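Long-range contacts in dTDP-4-dehydrorhamnose 3,5-epimerase (Elizabethkingia anophelis NUHP1, PDB 6C46), which probably catalyses the epimerisation of dTDP-4-dehydro-6-deoxyglucose at the 3 and 5 positions of the sugar, a step in making dTDP-L-rhamnose: residues A[53-58]-A[140-145]; A[70-75]-A[148-153]; A[77-82]-A[118-123]; A[89-94]-A[109-114]. One frame throughout, in Å; residues are numbered along the deposited sequence.

Contact 1: residues A[53-58]-A[140-145]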
loop_
_atom_site.group_PDB
_atom_site.type_symbol
_atom_site.label_atom_id
_atom_site.label_comp_id
_atom_site.label_asym_id
_atom_site.label_seq_id
_atom_site.Cartn_x
_atom_site.Cartn_y
_atom_site.Cartn_z
ATOM N N PHE A 53 7.794 1.365 -7.618
ATOM C CA PHE A 53 7.302 2.467 -6.793
ATOM C C PHE A 53 8.190 2.667 -5.569
ATOM O O PHE A 53 8.655 1.693 -4.970
ATOM C CB PHE A 53 5.848 2.208 -6.397
ATOM C CG PHE A 53 4.929 2.255 -7.601
ATOM C CD1 PHE A 53 4.430 3.461 -8.063
ATOM C CD2 PHE A 53 4.680 1.104 -8.331
ATOM C CE1 PHE A 53 3.631 3.516 -9.216
ATOM C CE2 PHE A 53 3.880 1.138 -9.487
ATOM C CZ PHE A 53 3.351 2.352 -9.922
ATOM N N VAL A 54 8.436 3.936 -5.222
ATOM C CA VAL A 54 9.432 4.308 -4.221
ATOM C C VAL A 54 8.838 5.064 -3.041
ATOM O O VAL A 54 9.560 5.337 -2.063
ATOM C CB VAL A 54 10.563 5.165 -4.839
ATOM C CG1 VAL A 54 11.305 4.398 -5.931
ATOM C CG2 VAL A 54 9.999 6.478 -5.374
ATOM N N GLN A 55 7.575 5.459 -3.109
ATOM C CA GLN A 55 6.981 6.271 -2.071
ATOM C C GLN A 55 5.501 5.924 -2.009
ATOM O O GLN A 55 4.868 5.715 -3.048
ATOM C CB GLN A 55 7.147 7.755 -2.374
ATOM C CG GLN A 55 6.434 8.622 -1.392
ATOM C CD GLN A 55 6.301 10.040 -1.869
ATOM O OE1 GLN A 55 5.577 10.314 -2.828
ATOM N NE2 GLN A 55 6.991 10.955 -1.204
ATOM N N ASP A 56 4.962 5.842 -0.802
ATOM C CA ASP A 56 3.537 5.604 -0.580
ATOM C C ASP A 56 2.995 6.719 0.293
ATOM O O ASP A 56 3.590 7.028 1.330
ATOM C CB ASP A 56 3.289 4.257 0.117
ATOM C CG ASP A 56 3.902 3.087 -0.629
ATOM O OD1 ASP A 56 4.329 3.274 -1.788
ATOM O OD2 ASP A 56 3.965 1.980 -0.055
ATOM N N ASN A 57 1.852 7.294 -0.104
ATOM C CA ASN A 57 1.252 8.420 0.598
ATOM C C ASN A 57 -0.200 8.096 0.908
ATOM O O ASN A 57 -0.874 7.409 0.135
ATOM C CB ASN A 57 1.310 9.699 -0.253
ATOM C CG ASN A 57 2.699 9.965 -0.799
ATOM O OD1 ASN A 57 3.549 10.462 -0.084
ATOM N ND2 ASN A 57 2.929 9.635 -2.079
ATOM N N ILE A 58 -0.683 8.620 2.026
ATOM C CA ILE A 58 -2.051 8.399 2.477
ATOM C C ILE A 58 -2.681 9.742 2.809
ATOM O O ILE A 58 -2.062 10.578 3.478
ATOM C CB ILE A 58 -2.097 7.479 3.717
ATOM C CG1 ILE A 58 -1.500 6.099 3.401
ATOM C CG2 ILE A 58 -3.530 7.326 4.219
ATOM C CD1 ILE A 58 -2.393 5.254 2.460
ATOM N N TYR A 140 -1.880 6.748 -2.587
ATOM C CA TYR A 140 -1.194 6.871 -3.867
ATOM C C TYR A 140 0.275 6.523 -3.707
ATOM O O TYR A 140 0.949 7.031 -2.808
ATOM C CB TYR A 140 -1.382 8.254 -4.510
ATOM C CG TYR A 140 -1.001 9.497 -3.750
ATOM C CD1 TYR A 140 0.103 10.252 -4.150
ATOM C CD2 TYR A 140 -1.771 9.969 -2.691
ATOM C CE1 TYR A 140 0.457 11.409 -3.498
ATOM C CE2 TYR A 140 -1.429 11.124 -2.030
ATOM C CZ TYR A 140 -0.311 11.843 -2.438
ATOM O OH TYR A 140 0.040 12.999 -1.786
ATOM N N LYS A 141 0.731 5.603 -4.547
ATOM C CA LYS A 141 2.128 5.211 -4.655
ATOM C C LYS A 141 2.724 5.949 -5.839
ATOM O O LYS A 141 2.093 6.037 -6.901
ATOM C CB LYS A 141 2.263 3.702 -4.870
ATOM C CG LYS A 141 1.395 2.828 -3.942
ATOM C CD LYS A 141 1.775 1.335 -4.018
ATOM C CE LYS A 141 3.179 1.046 -3.458
ATOM N NZ LYS A 141 3.592 -0.397 -3.454
ATOM N N CYS A 142 3.939 6.456 -5.672
ATOM C CA CYS A 142 4.589 7.238 -6.716
ATOM C C CYS A 142 5.865 6.547 -7.131
ATOM O O CYS A 142 6.594 6.037 -6.277
ATOM C CB CYS A 142 4.928 8.635 -6.244
ATOM S SG CYS A 142 3.478 9.566 -5.711
ATOM N N ASP A 143 6.166 6.598 -8.434
ATOM C CA ASP A 143 7.394 6.013 -8.952
ATOM C C ASP A 143 8.539 7.025 -9.010
ATOM O O ASP A 143 9.560 6.766 -9.651
ATOM C CB ASP A 143 7.120 5.327 -10.310
ATOM C CG ASP A 143 7.262 6.257 -11.521
ATOM O OD1 ASP A 143 7.210 7.499 -11.411
ATOM O OD2 ASP A 143 7.404 5.705 -12.635
ATOM N N ASN A 144 8.418 8.148 -8.293
ATOM C CA ASN A 144 9.494 9.123 -8.214
ATOM C C ASN A 144 9.280 9.925 -6.946
ATOM O O ASN A 144 8.178 9.947 -6.387
ATOM C CB ASN A 144 9.507 10.028 -9.462
ATOM C CG ASN A 144 10.877 10.574 -9.801
ATOM O OD1 ASN A 144 11.818 10.541 -8.994
ATOM N ND2 ASN A 144 10.991 11.122 -11.012
ATOM N N PHE A 145 10.319 10.615 -6.523
ATOM C CA PHE A 145 10.293 11.273 -5.224
ATOM C C PHE A 145 9.720 12.687 -5.325
ATOM O O PHE A 145 9.727 13.327 -6.386
ATOM C CB PHE A 145 11.709 11.293 -4.635
ATOM C CG PHE A 145 12.266 9.910 -4.384
ATOM C CD1 PHE A 145 11.783 9.141 -3.329
ATOM C CD2 PHE A 145 13.245 9.377 -5.210
ATOM C CE1 PHE A 145 12.270 7.849 -3.094
ATOM C CE2 PHE A 145 13.743 8.089 -4.998
ATOM C CZ PHE A 145 13.254 7.328 -3.924
#

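Contact 2: residues A[70-75]-A[148-153]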
loop_
_atom_site.group_PDB
_atom_site.type_symbol
_atom_site.label_atom_id
_atom_site.label_comp_id
_atom_site.label_asym_id
_atom_site.label_seq_id
_atom_site.Cartn_x
_atom_site.Cartn_y
_atom_site.Cartn_z
ATOM N N HIS A 70 -2.727 17.967 -10.327
ATOM C CA HIS A 70 -1.344 18.135 -9.884
ATOM C C HIS A 70 -0.394 17.240 -10.667
ATOM O O HIS A 70 -0.771 16.154 -11.122
ATOM C CB HIS A 70 -1.184 17.774 -8.389
ATOM C CG HIS A 70 -2.008 18.624 -7.472
ATOM N ND1 HIS A 70 -2.493 18.161 -6.268
ATOM C CD2 HIS A 70 -2.411 19.912 -7.571
ATOM C CE1 HIS A 70 -3.168 19.127 -5.664
ATOM N NE2 HIS A 70 -3.134 20.203 -6.432
ATOM N N LEU A 71 0.862 17.670 -10.741
ATOM C CA LEU A 71 1.912 16.889 -11.390
ATOM C C LEU A 71 3.251 17.455 -10.941
ATOM O O LEU A 71 3.319 18.533 -10.348
ATOM C CB LEU A 71 1.788 16.947 -12.922
ATOM C CG LEU A 71 1.944 18.432 -13.316
ATOM C CD1 LEU A 71 3.248 18.702 -14.055
ATOM C CD2 LEU A 71 0.754 18.965 -14.096
ATOM N N GLN A 72 4.320 16.714 -11.226
ATOM C CA GLN A 72 5.678 17.229 -11.101
ATOM C C GLN A 72 6.298 17.232 -12.492
ATOM O O GLN A 72 6.046 16.320 -13.288
ATOM C CB GLN A 72 6.525 16.385 -10.106
ATOM C CG GLN A 72 6.092 16.623 -8.658
ATOM C CD GLN A 72 6.981 15.992 -7.599
ATOM O OE1 GLN A 72 6.832 16.295 -6.416
ATOM N NE2 GLN A 72 7.927 15.153 -8.008
ATOM N N LYS A 73 7.063 18.273 -12.795
ATOM C CA LYS A 73 7.569 18.485 -14.151
ATOM C C LYS A 73 8.876 17.745 -14.417
ATOM O O LYS A 73 9.684 17.523 -13.515
ATOM C CB LYS A 73 7.798 19.966 -14.418
ATOM C CG LYS A 73 6.534 20.808 -14.458
ATOM C CD LYS A 73 6.925 22.283 -14.693
ATOM C CE LYS A 73 5.838 23.232 -14.192
ATOM N NZ LYS A 73 6.210 24.680 -14.322
ATOM N N GLY A 74 9.085 17.399 -15.683
ATOM C CA GLY A 74 10.408 16.987 -16.148
ATOM C C GLY A 74 10.892 15.703 -15.498
ATOM O O GLY A 74 10.144 14.741 -15.320
ATOM N N LYS A 75 12.168 15.695 -15.108
ATOM C CA LYS A 75 12.755 14.488 -14.541
ATOM C C LYS A 75 12.182 14.139 -13.176
ATOM O O LYS A 75 12.490 13.059 -12.661
ATOM C CB LYS A 75 14.267 14.646 -14.407
ATOM C CG LYS A 75 14.697 15.655 -13.381
ATOM C CD LYS A 75 16.210 15.924 -13.558
ATOM C CE LYS A 75 16.774 16.769 -12.457
ATOM N NZ LYS A 75 18.265 16.741 -12.538
ATOM N N LYS A 148 9.320 19.872 -4.564
ATOM C CA LYS A 148 8.390 21.004 -4.551
ATOM C C LYS A 148 8.624 21.943 -5.723
ATOM O O LYS A 148 7.666 22.455 -6.323
ATOM C CB LYS A 148 8.495 21.778 -3.233
ATOM C CG LYS A 148 7.526 22.961 -3.193
ATOM C CD LYS A 148 7.327 23.558 -1.806
ATOM C CE LYS A 148 5.940 24.217 -1.693
ATOM N NZ LYS A 148 5.516 24.945 -2.937
ATOM N N GLU A 149 9.884 22.233 -6.024
ATOM C CA GLU A 149 10.179 23.205 -7.066
ATOM C C GLU A 149 9.643 22.747 -8.410
ATOM O O GLU A 149 9.296 23.580 -9.256
ATOM C CB GLU A 149 11.684 23.441 -7.147
ATOM C CG GLU A 149 12.092 24.475 -8.173
ATOM C CD GLU A 149 13.601 24.604 -8.309
ATOM O OE1 GLU A 149 14.339 23.941 -7.540
ATOM O OE2 GLU A 149 14.048 25.370 -9.190
ATOM N N SER A 150 9.544 21.435 -8.618
ATOM C CA SER A 150 9.118 20.898 -9.903
ATOM C C SER A 150 7.600 20.905 -10.094
ATOM O O SER A 150 7.132 20.490 -11.157
ATOM C CB SER A 150 9.619 19.454 -10.062
ATOM O OG SER A 150 8.836 18.558 -9.272
ATOM N N GLU A 151 6.819 21.344 -9.107
ATOM C CA GLU A 151 5.377 21.133 -9.172
ATOM C C GLU A 151 4.741 21.907 -10.320
ATOM O O GLU A 151 5.098 23.052 -10.596
ATOM C CB GLU A 151 4.736 21.508 -7.835
ATOM C CG GLU A 151 5.044 20.456 -6.776
ATOM C CD GLU A 151 4.429 20.760 -5.392
ATOM O OE1 GLU A 151 4.009 21.903 -5.150
ATOM O OE2 GLU A 151 4.381 19.843 -4.549
ATOM N N GLY A 152 3.812 21.247 -11.019
ATOM C CA GLY A 152 2.977 21.891 -12.008
ATOM C C GLY A 152 1.521 21.660 -11.635
ATOM O O GLY A 152 1.217 20.925 -10.684
ATOM N N SER A 153 0.619 22.289 -12.392
ATOM C CA SER A 153 -0.795 22.181 -12.043
ATOM C C SER A 153 -1.651 22.624 -13.216
ATOM O O SER A 153 -1.205 23.374 -14.085
ATOM C CB SER A 153 -1.147 23.026 -10.816
ATOM O OG SER A 153 -0.931 24.391 -11.099
HETATM O O HOH W 1 4.502 17.399 -5.552
HETATM O O HOH W 2 7.503 24.548 -11.384
#

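Contact 3: residues A[77-82]-A[118-123]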
loop_
_atom_site.group_PDB
_atom_site.type_symbol
_atom_site.label_atom_id
_atom_site.label_comp_id
_atom_site.label_asym_id
_atom_site.label_seq_id
_atom_site.Cartn_x
_atom_site.Cartn_y
_atom_site.Cartn_z
ATOM N N ALA A 77 8.873 13.983 -12.703
ATOM C CA ALA A 77 7.512 13.500 -12.928
ATOM C C ALA A 77 7.279 12.173 -12.206
ATOM O O ALA A 77 8.169 11.328 -12.120
ATOM C CB ALA A 77 7.230 13.334 -14.433
ATOM N N GLN A 78 6.076 12.012 -11.663
ATOM C CA GLN A 78 5.717 10.854 -10.855
ATOM C C GLN A 78 4.598 10.091 -11.532
ATOM O O GLN A 78 3.513 10.648 -11.710
ATOM C CB GLN A 78 5.236 11.274 -9.475
ATOM C CG GLN A 78 6.280 11.970 -8.613
ATOM C CD GLN A 78 5.683 12.557 -7.356
ATOM O OE1 GLN A 78 4.714 13.315 -7.414
ATOM N NE2 GLN A 78 6.287 12.248 -6.203
ATOM N N ALA A 79 4.848 8.823 -11.886
ATOM C CA ALA A 79 3.734 7.920 -12.140
ATOM C C ALA A 79 3.070 7.591 -10.811
ATOM O O ALA A 79 3.749 7.493 -9.785
ATOM C CB ALA A 79 4.212 6.632 -12.832
ATOM N N LYS A 80 1.736 7.440 -10.827
ATOM C CA LYS A 80 0.947 7.249 -9.616
ATOM C C LYS A 80 0.062 6.021 -9.760
ATOM O O LYS A 80 -0.596 5.850 -10.788
ATOM C CB LYS A 80 0.093 8.486 -9.313
ATOM C CG LYS A 80 0.949 9.733 -9.017
ATOM C CD LYS A 80 0.160 11.045 -9.124
ATOM C CE LYS A 80 1.080 12.267 -8.942
ATOM N NZ LYS A 80 0.406 13.575 -9.359
ATOM N N LEU A 81 0.056 5.167 -8.736
ATOM C CA LEU A 81 -0.855 4.028 -8.652
ATOM C C LEU A 81 -1.769 4.313 -7.478
ATOM O O LEU A 81 -1.318 4.314 -6.329
ATOM C CB LEU A 81 -0.094 2.722 -8.444
ATOM C CG LEU A 81 -0.944 1.455 -8.443
ATOM C CD1 LEU A 81 -1.650 1.250 -9.780
ATOM C CD2 LEU A 81 -0.014 0.286 -8.120
ATOM N N VAL A 82 -3.035 4.588 -7.756
ATOM C CA VAL A 82 -3.894 5.159 -6.735
ATOM C C VAL A 82 -5.067 4.234 -6.460
ATOM O O VAL A 82 -5.521 3.482 -7.331
ATOM C CB VAL A 82 -4.372 6.576 -7.146
ATOM C CG1 VAL A 82 -3.185 7.475 -7.453
ATOM C CG2 VAL A 82 -5.228 6.519 -8.383
ATOM N N GLN A 118 -7.526 -0.213 -8.664
ATOM C CA GLN A 118 -6.411 0.720 -8.686
ATOM C C GLN A 118 -6.326 1.355 -10.065
ATOM O O GLN A 118 -6.669 0.734 -11.073
ATOM C CB GLN A 118 -5.093 0.030 -8.395
ATOM C CG GLN A 118 -5.044 -0.670 -7.041
ATOM C CD GLN A 118 -3.874 -1.611 -7.031
ATOM O OE1 GLN A 118 -2.774 -1.217 -6.682
ATOM N NE2 GLN A 118 -4.094 -2.849 -7.495
ATOM N N PHE A 119 -5.787 2.565 -10.101
ATOM C CA PHE A 119 -5.735 3.374 -11.315
ATOM C C PHE A 119 -4.276 3.766 -11.495
ATOM O O PHE A 119 -3.673 4.343 -10.580
ATOM C CB PHE A 119 -6.647 4.596 -11.142
ATOM C CG PHE A 119 -6.843 5.445 -12.384
ATOM C CD1 PHE A 119 -7.048 6.816 -12.256
ATOM C CD2 PHE A 119 -6.902 4.887 -13.641
ATOM C CE1 PHE A 119 -7.285 7.622 -13.384
ATOM C CE2 PHE A 119 -7.127 5.675 -14.761
ATOM C CZ PHE A 119 -7.313 7.053 -14.633
ATOM N N TYR A 120 -3.685 3.386 -12.627
ATOM C CA TYR A 120 -2.282 3.697 -12.914
ATOM C C TYR A 120 -2.228 4.909 -13.834
ATOM O O TYR A 120 -2.713 4.849 -14.962
ATOM C CB TYR A 120 -1.540 2.525 -13.571
ATOM C CG TYR A 120 -0.146 2.933 -14.044
ATOM C CD1 TYR A 120 0.892 3.102 -13.129
ATOM C CD2 TYR A 120 0.124 3.189 -15.399
ATOM C CE1 TYR A 120 2.160 3.500 -13.544
ATOM C CE2 TYR A 120 1.407 3.601 -15.829
ATOM C CZ TYR A 120 2.411 3.743 -14.890
ATOM O OH TYR A 120 3.677 4.144 -15.258
ATOM N N VAL A 121 -1.623 5.992 -13.351
ATOM C CA VAL A 121 -1.516 7.287 -14.015
ATOM C C VAL A 121 -0.046 7.480 -14.398
ATOM O O VAL A 121 0.805 7.672 -13.507
ATOM C CB VAL A 121 -1.978 8.425 -13.089
ATOM C CG1 VAL A 121 -1.943 9.738 -13.825
ATOM C CG2 VAL A 121 -3.384 8.159 -12.521
ATOM N N PRO A 122 0.303 7.440 -15.675
ATOM C CA PRO A 122 1.723 7.522 -16.071
ATOM C C PRO A 122 2.348 8.873 -15.742
ATOM O O PRO A 122 1.663 9.870 -15.523
ATOM C CB PRO A 122 1.681 7.327 -17.599
ATOM C CG PRO A 122 0.302 6.696 -17.885
ATOM C CD PRO A 122 -0.611 7.222 -16.818
ATOM N N ARG A 123 3.688 8.905 -15.760
ATOM C CA ARG A 123 4.401 10.169 -15.821
ATOM C C ARG A 123 3.932 10.972 -17.031
ATOM O O ARG A 123 3.667 10.404 -18.091
ATOM C CB ARG A 123 5.904 9.937 -15.946
ATOM C CG ARG A 123 6.535 9.267 -14.703
ATOM C CD ARG A 123 8.057 9.249 -14.800
ATOM N NE ARG A 123 8.630 8.582 -13.623
ATOM C CZ ARG A 123 9.925 8.585 -13.341
ATOM N NH1 ARG A 123 10.767 9.230 -14.152
ATOM N NH2 ARG A 123 10.376 7.955 -12.247
HETATM O O HOH W 3 1.100 10.677 -12.682
#

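Contact 4: residues A[89-94]-A[109-114]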
loop_
_atom_site.group_PDB
_atom_site.type_symbol
_atom_site.label_atom_id
_atom_site.label_comp_id
_atom_site.label_asym_id
_atom_site.label_seq_id
_atom_site.Cartn_x
_atom_site.Cartn_y
_atom_site.Cartn_z
ATOM N N VAL A 89 -14.096 7.664 -3.905
ATOM C CA VAL A 89 -13.642 8.886 -4.566
ATOM C C VAL A 89 -13.870 8.772 -6.069
ATOM O O VAL A 89 -13.999 7.677 -6.627
ATOM C CB VAL A 89 -12.158 9.212 -4.310
ATOM C CG1 VAL A 89 -11.855 9.320 -2.797
ATOM C CG2 VAL A 89 -11.246 8.171 -5.017
ATOM N N TRP A 90 -13.943 9.932 -6.714
ATOM C CA TRP A 90 -13.919 10.033 -8.170
ATOM C C TRP A 90 -12.558 10.594 -8.545
ATOM O O TRP A 90 -12.194 11.689 -8.111
ATOM C CB TRP A 90 -15.047 10.922 -8.698
ATOM C CG TRP A 90 -15.137 10.947 -10.208
ATOM C CD1 TRP A 90 -14.644 11.902 -11.053
ATOM C CD2 TRP A 90 -15.762 9.960 -11.034
ATOM N NE1 TRP A 90 -14.923 11.565 -12.359
ATOM C CE2 TRP A 90 -15.611 10.379 -12.375
ATOM C CE3 TRP A 90 -16.435 8.761 -10.768
ATOM C CZ2 TRP A 90 -16.112 9.643 -13.451
ATOM C CZ3 TRP A 90 -16.938 8.031 -11.842
ATOM C CH2 TRP A 90 -16.770 8.479 -13.167
ATOM N N ASP A 91 -11.806 9.841 -9.328
ATOM C CA ASP A 91 -10.411 10.126 -9.615
ATOM C C ASP A 91 -10.271 10.445 -11.097
ATOM O O ASP A 91 -10.837 9.734 -11.926
ATOM C CB ASP A 91 -9.554 8.921 -9.275
ATOM C CG ASP A 91 -8.091 9.251 -9.273
ATOM O OD1 ASP A 91 -7.539 9.536 -8.181
ATOM O OD2 ASP A 91 -7.510 9.261 -10.373
ATOM N N VAL A 92 -9.500 11.489 -11.436
ATOM C CA VAL A 92 -9.394 11.962 -12.823
ATOM C C VAL A 92 -7.929 12.081 -13.222
ATOM O O VAL A 92 -7.108 12.577 -12.447
ATOM C CB VAL A 92 -10.097 13.331 -13.003
ATOM C CG1 VAL A 92 -9.852 13.865 -14.402
ATOM C CG2 VAL A 92 -11.606 13.204 -12.747
ATOM N N ALA A 93 -7.604 11.619 -14.425
ATOM C CA ALA A 93 -6.279 11.771 -15.013
ATOM C C ALA A 93 -6.395 12.526 -16.331
ATOM O O ALA A 93 -7.394 12.387 -17.045
ATOM C CB ALA A 93 -5.616 10.411 -15.250
ATOM N N VAL A 94 -5.368 13.332 -16.644
ATOM C CA VAL A 94 -5.295 14.116 -17.880
ATOM C C VAL A 94 -3.937 13.882 -18.523
ATOM O O VAL A 94 -2.900 14.092 -17.882
ATOM C CB VAL A 94 -5.481 15.623 -17.634
ATOM C CG1 VAL A 94 -5.459 16.380 -18.994
ATOM C CG2 VAL A 94 -6.756 15.874 -16.850
ATOM N N MET A 109 -12.908 7.926 -13.070
ATOM C CA MET A 109 -13.492 6.670 -12.622
ATOM C C MET A 109 -13.625 6.685 -11.109
ATOM O O MET A 109 -12.865 7.363 -10.405
ATOM C CB MET A 109 -12.619 5.483 -13.054
ATOM C CG MET A 109 -11.250 5.496 -12.354
ATOM S SD MET A 109 -10.281 4.033 -12.717
ATOM C CE MET A 109 -11.297 2.760 -11.936
ATOM N N GLU A 110 -14.572 5.886 -10.610
ATOM C CA GLU A 110 -14.758 5.747 -9.171
ATOM C C GLU A 110 -13.786 4.708 -8.612
ATOM O O GLU A 110 -13.685 3.589 -9.128
ATOM C CB GLU A 110 -16.207 5.351 -8.837
ATOM C CG GLU A 110 -16.405 5.117 -7.324
ATOM C CD GLU A 110 -17.861 5.015 -6.888
ATOM O OE1 GLU A 110 -18.151 4.193 -5.989
ATOM O OE2 GLU A 110 -18.715 5.750 -7.428
ATOM N N LEU A 111 -13.066 5.082 -7.563
ATOM C CA LEU A 111 -12.247 4.163 -6.783
ATOM C C LEU A 111 -12.878 4.050 -5.403
ATOM O O LEU A 111 -13.237 5.069 -4.804
ATOM C CB LEU A 111 -10.804 4.680 -6.675
ATOM C CG LEU A 111 -10.117 4.916 -8.022
ATOM C CD1 LEU A 111 -8.772 5.620 -7.834
ATOM C CD2 LEU A 111 -9.901 3.595 -8.764
ATOM N N SER A 112 -13.025 2.828 -4.895
ATOM C CA SER A 112 -13.690 2.671 -3.612
ATOM C C SER A 112 -13.072 1.506 -2.839
ATOM O O SER A 112 -12.419 0.625 -3.406
ATOM C CB SER A 112 -15.206 2.447 -3.805
ATOM O OG SER A 112 -15.481 1.157 -4.351
ATOM N N ALA A 113 -13.292 1.509 -1.527
ATOM C CA ALA A 113 -12.864 0.366 -0.733
ATOM C C ALA A 113 -13.586 -0.875 -1.198
ATOM O O ALA A 113 -13.005 -1.965 -1.250
ATOM C CB ALA A 113 -13.144 0.613 0.749
ATOM N N GLU A 114 -14.851 -0.710 -1.580
ATOM C CA GLU A 114 -15.639 -1.839 -2.041
ATOM C C GLU A 114 -15.117 -2.375 -3.363
ATOM O O GLU A 114 -14.999 -3.595 -3.525
ATOM C CB GLU A 114 -17.109 -1.439 -2.165
ATOM C CG GLU A 114 -18.011 -2.575 -2.603
ATOM C CD GLU A 114 -19.489 -2.231 -2.506
ATOM O OE1 GLU A 114 -19.848 -1.042 -2.670
ATOM O OE2 GLU A 114 -20.295 -3.158 -2.261
#

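Contact 1: residues A[53-58]-A[140-145]
N57 lays its CB over one face of the Y140 ring, 3.6 Å from the ring centroid, a CH-pi contact with the amide plane turned 34° from the ring. With CG of Y140 lodged between its own backbone N and carbonyl carbon (chi1 56°), the ring leans toward the partner strand and N57. The N57 amide is itself held: ND2 donates to OE1 of Q55 over 2.8 Å, within its own amide plane but from above the acceptor's carbonyl plane, and makes a weak second bond to Y140 O. The sulfur of C142 fits beside this amide pair, SG lying 3.6 Å from Q55 OE1. On the other face of the sheet D56 and K141 run side by side, yet D56 OD1 and K141 NZ stay 4.1 Å apart. D56 OD2 instead forms a salt bridge with K141 NZ of the second subunit, and K141 NZ one with D56 OD2 of the second subunit. At the strand end V54 sets CG2 over a face of F145, 3.5 Å from CE1, where a branched apolar chain suits the aromatic ring.

The backbone beneath is antiparallel, with N57 and Y140 exchanging two bonds. V54 and Q55 both face C142: V54 N reaches C142 O at 3.0 Å, whereas the bond from Q55 N is weak. This is a classic beta bulge. Residues 55-58 also pair with a strand of the second subunit, continuing the sheet across the dimer of this cupin-type epimerase, and the contact carries Y140, the predicted proton donor.

Contact 2: residues A[70-75]-A[148-153]
An antiparallel pair at one margin of the five-stranded sheet of the cupin fold joins strand 66-72, which carries the predicted proton acceptor H70, to the short strand 151-153. L71 and G152 form the hydrogen-bonded pair: G152 N donates to L71 O over 2.8 Å, nearly straight at 172°, while L71 N reaches G152 O at a longer 3.3 Å. Both donors stand above the carbonyl planes they address. Glycine suits this place because the leucine side chain folds over it. L71 CG sits between its backbone N and carbonyl carbon (chi1 61°), bringing CD1 to 3.8 Å from G152 CA and CD2 against the next peptide.

Past the strand, K73 N donates to S150 O, and the aliphatic part of K73 passes along that carbonyl before CE comes near G152 CA. S150, small enough to point into the contact, places OG 3.3 Å from Q72 CB; this is van der Waals contact, the hydroxyl being hydrogen-bonded to N147 O. The extended Q72 chain carries its amide to several polar groups: NE2 bonds to H76 O and F145 O, and OE1 to N147 N. H70 keeps to the same face as Q72, its NE2 hydrogen-bonded to D178. E151 packs on Y146, the predicted thymine-stacking residue.

Two waters complete the join. One accepts a weak bond from K73 NZ, whose stronger partner is N188, and donates to the carbonyls of E149 and E151. The other donates both its hydrogens, to Q72 OE1 at 2.7 Å and to E151 OE2 at 2.6 Å.

Contact 3: residues A[77-82]-A[118-123]
Strands 80-82 and 118-121 run antiparallel, their axes 4.6 Å apart at 166°, tied by four backbone bonds in which K80 pairs with V121 and V82 with F119. They are neighbours in the six-stranded sheet of the cupin fold. The bond from V121 N to K80 O, 2.8 Å long, is almost straight and points nearly along the carbonyl axis.

V82 and F119 lie side by side, pointing the same way toward the facing sheet, and V82 CG2 rests 3.7 Å from F119 CB, near the plane of the ring. F119 has CG anti to the backbone N (chi1 -172°), which takes its ring onward to strands 88-95 and 106-112. These apolar groups suit a buried core. L81 and Y120 point to the other face; L81 crosses Q118, with CD2 3.5 Å from OE1, while Q118 NE2 bonds to K37 O. Just before the strand, the small methyl of A79 fits beside Y120, with CB 3.5 Å from OH and oblique to the ring. Y120 also meets F43 edge-to-face.

Beyond the strands a water bridges the two segments, within hydrogen-bonding distance of Q78 O and P122 O and probably donating to each part of the time. R123, extended from CG to NE, runs its aliphatic part past A79 N and A77. Its guanidinium forms a salt bridge with D143, and A77 O sits over one face of that group, 3.2 Å from NE, an approach too poorly angled for a hydrogen bond.

Contact 4: residues A[89-94]-A[109-114]
W90 turns its indole over the neighbouring strand, lying with one face over the M109 backbone and with E110 N oblique to the ring, in the beta hairpin of strands 88-95 and 106-112, part of the five-stranded sheet of the cupin fold. That face receives M109 N, 3.6 Å above its plane, and CE3 of W90 comes 3.5 Å from M109 C. With CG swung anti to the backbone N (chi1 -175°), the flat, wide indole leans across the partner backbone, a reach that suits tryptophan. K166 adds a cation-pi contact to it. E110, on the same face of the sheet, stands its CB 3.9 Å from W90 CE3 while its carboxylate extends to a salt bridge with R88.

The opposite face points inward. V89 crosses L111 at a slant, with V89 CG2 3.9 Å from L111 CB. M109 also points to this face, packing on F119 and L117. Branched and flexible apolar chains suit this buried side. Among these inward-pointing residues D91 is acidic: its carboxylate is buried, and OD1 accepts a hydrogen bond from H127 NE2.

Underneath, V89 with L111 and D91 with M109 each exchange two backbone bonds, although the strand axes are splayed to 131°, a strong twist. The bond from V89 N to L111 O is nearly straight at 175°. D91 CB meets L111 CD1 at 3.7 Å.

How the contacts relate
Contacts 1 and 3 lie in one sheet, where strands 135-142 and 80-86 are neighbours, with centres about 9 Å apart. D143 of contact 1 joins them, its OD1 2.8 Å from R123 NE and 2.7 Å from A79 N. Contacts 2 and 4 belong to the facing sheet, about 22 Å apart between centres. Across the sandwich, F119 of contact 3 packs on D91, A93 and M109 of contact 4. Contacts 1 and 2 touch where N144 ND2 lies 3.0 Å from K75 O, a probable hydrogen bond. The predicted catalytic pair is divided: Y140 comes from contact 1 and H70 from contact 2, their side chains about 7 Å apart. The calcium bound by E40 and E44 lies about 9 Å from the F53 side chain.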